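PDB 6IDN: ICChI, a glycosylated chitinase from Ipomoea carnea, which hydrolyses chitin and also has lysozyme activity, with a TIM-barrel fold of glycoside hydrolase family 18. Local coordinates for residues A[23-28]-A[259-264]. Residues are numbered along the deposited sequence; the frame is centred on the assembly and turned at random.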
# COMPACT_ATOMS: atom_id res chain seq x y z
N ASP A 23 2.77 16.44 -7.30
CA ASP A 23 3.63 16.81 -6.19
C ASP A 23 2.90 16.71 -4.84
O ASP A 23 3.35 17.26 -3.84
CB ASP A 23 4.22 18.22 -6.40
CG ASP A 23 5.17 18.26 -7.58
OD1 ASP A 23 5.96 17.31 -7.72
OD2 ASP A 23 5.12 19.22 -8.37
N ASP A 24 1.78 15.98 -4.82
CA ASP A 24 1.03 15.74 -3.59
C ASP A 24 1.45 14.46 -2.89
O ASP A 24 1.15 14.31 -1.69
CB ASP A 24 -0.47 15.67 -3.88
CG ASP A 24 -1.10 17.03 -4.07
OD1 ASP A 24 -0.44 18.05 -3.76
OD2 ASP A 24 -2.26 17.10 -4.54
N TYR A 25 2.11 13.54 -3.58
CA TYR A 25 2.34 12.20 -3.05
C TYR A 25 3.83 11.93 -2.85
O TYR A 25 4.67 12.29 -3.68
CB TYR A 25 1.76 11.13 -3.98
CG TYR A 25 0.38 11.47 -4.48
CD1 TYR A 25 -0.67 11.70 -3.60
CD2 TYR A 25 0.12 11.60 -5.85
CE1 TYR A 25 -1.93 12.01 -4.05
CE2 TYR A 25 -1.14 11.90 -6.31
CZ TYR A 25 -2.17 12.11 -5.41
OH TYR A 25 -3.43 12.42 -5.86
N ASP A 26 4.13 11.31 -1.72
CA ASP A 26 5.48 10.86 -1.41
C ASP A 26 5.69 9.38 -1.67
O ASP A 26 6.84 8.96 -1.79
CB ASP A 26 5.78 11.15 0.06
CG ASP A 26 5.57 12.60 0.40
OD1 ASP A 26 6.51 13.41 0.17
OD2 ASP A 26 4.46 12.95 0.86
N ILE A 27 4.60 8.60 -1.74
CA ILE A 27 4.63 7.16 -1.97
C ILE A 27 3.48 6.80 -2.90
O ILE A 27 2.36 7.27 -2.72
CB ILE A 27 4.49 6.36 -0.65
CG1 ILE A 27 5.62 6.76 0.30
CG2 ILE A 27 4.53 4.89 -0.93
CD1 ILE A 27 5.41 6.29 1.71
N ILE A 28 3.76 5.97 -3.91
CA ILE A 28 2.73 5.45 -4.80
C ILE A 28 2.68 3.94 -4.63
O ILE A 28 3.69 3.26 -4.83
CB ILE A 28 3.01 5.77 -6.28
CG1 ILE A 28 3.44 7.22 -6.48
CG2 ILE A 28 1.77 5.43 -7.15
CD1 ILE A 28 2.36 8.21 -6.26
N TYR A 259 -7.85 7.72 -8.45
CA TYR A 259 -9.02 7.99 -9.28
C TYR A 259 -10.01 8.91 -8.59
O TYR A 259 -10.70 9.68 -9.26
CB TYR A 259 -9.71 6.68 -9.67
CG TYR A 259 -10.94 6.89 -10.51
CD1 TYR A 259 -10.84 7.29 -11.84
CD2 TYR A 259 -12.22 6.69 -9.99
CE1 TYR A 259 -11.96 7.48 -12.62
CE2 TYR A 259 -13.35 6.89 -10.76
CZ TYR A 259 -13.21 7.28 -12.08
OH TYR A 259 -14.34 7.48 -12.85
N TYR A 260 -10.09 8.85 -7.26
CA TYR A 260 -11.07 9.61 -6.49
C TYR A 260 -10.49 10.87 -5.87
O TYR A 260 -11.23 11.61 -5.21
CB TYR A 260 -11.67 8.73 -5.38
CG TYR A 260 -12.40 7.53 -5.95
CD1 TYR A 260 -13.65 7.67 -6.54
CD2 TYR A 260 -11.83 6.26 -5.92
CE1 TYR A 260 -14.31 6.58 -7.07
CE2 TYR A 260 -12.49 5.16 -6.46
CZ TYR A 260 -13.73 5.33 -7.03
OH TYR A 260 -14.40 4.25 -7.57
N ASP A 261 -9.20 11.14 -6.07
CA ASP A 261 -8.52 12.27 -5.44
C ASP A 261 -8.46 13.44 -6.41
O ASP A 261 -7.42 13.75 -7.00
CB ASP A 261 -7.12 11.84 -4.98
CG ASP A 261 -6.41 12.91 -4.17
OD1 ASP A 261 -7.10 13.82 -3.65
OD2 ASP A 261 -5.17 12.86 -4.07
N ASP A 262 -9.60 14.11 -6.58
CA ASP A 262 -9.64 15.31 -7.41
C ASP A 262 -8.97 16.48 -6.69
O ASP A 262 -8.17 17.21 -7.28
CB ASP A 262 -11.08 15.66 -7.79
CG ASP A 262 -11.82 14.50 -8.46
OD1 ASP A 262 -11.17 13.51 -8.88
OD2 ASP A 262 -13.06 14.57 -8.56
N ASP A 263 -9.32 16.69 -5.42
CA ASP A 263 -8.70 17.78 -4.67
C ASP A 263 -8.54 17.48 -3.19
O ASP A 263 -8.24 18.41 -2.42
CB ASP A 263 -9.50 19.09 -4.86
CG ASP A 263 -10.97 18.96 -4.50
OD1 ASP A 263 -11.33 18.02 -3.77
OD2 ASP A 263 -11.77 19.80 -4.95
N TYR A 264 -8.72 16.24 -2.74
CA TYR A 264 -8.62 15.95 -1.32
C TYR A 264 -7.19 16.14 -0.82
O TYR A 264 -6.96 16.87 0.14
CB TYR A 264 -9.11 14.53 -1.03
CG TYR A 264 -9.40 14.24 0.43
CD1 TYR A 264 -10.44 14.88 1.10
CD2 TYR A 264 -8.64 13.31 1.14
CE1 TYR A 264 -10.73 14.59 2.42
CE2 TYR A 264 -8.92 13.03 2.48
CZ TYR A 264 -9.96 13.67 3.11
OH TYR A 264 -10.25 13.39 4.43
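A buried tyrosine-carboxylate hydrogen bond, Tyr25 to Asp261, ties together two loops of the TIM barrel that are distant in sequence but whose strands flank strand 2-7: the one entering strand 27-36 and the one between strand 250-256 and helix 264-268. The phenol OH of Tyr25 donates to Asp261 OD2 over a short 2.5 Å, and this pair carries the whole contact between 23-28 and 259-264. The two side chains approach from opposite directions. Asp261 OD2 lies at the edge of the tyrosine ring, in its plane and also 3.3 Å from Tyr25 CE1, while the carboxylate plane is turned 58° from that of the ring. The hydroxyl reaches the oxygen on its anti side, 34° out of the carboxylate plane. CB of Asp261 already points toward 23-28, and a chi1 of -173°, which sets CG opposite the backbone N, extends the carboxylate in that direction. Ser265 OG is hydrogen-bonded to both Asp261 OD2 and Asp24 OD2, linking two carboxylates whose OD2 atoms stand 5.2 Å apart; the proximity of these acids may raise the pKa of one of them. Asp24 CB covers part of one face of the Tyr25 ring, 3.9 Å above its plane. Both Tyr25 and Asp261 rest against Ile5 of strand 2-7; Tyr25 also touches Thr19 of helix 16-21, and Ser265 belongs to helix 264-268.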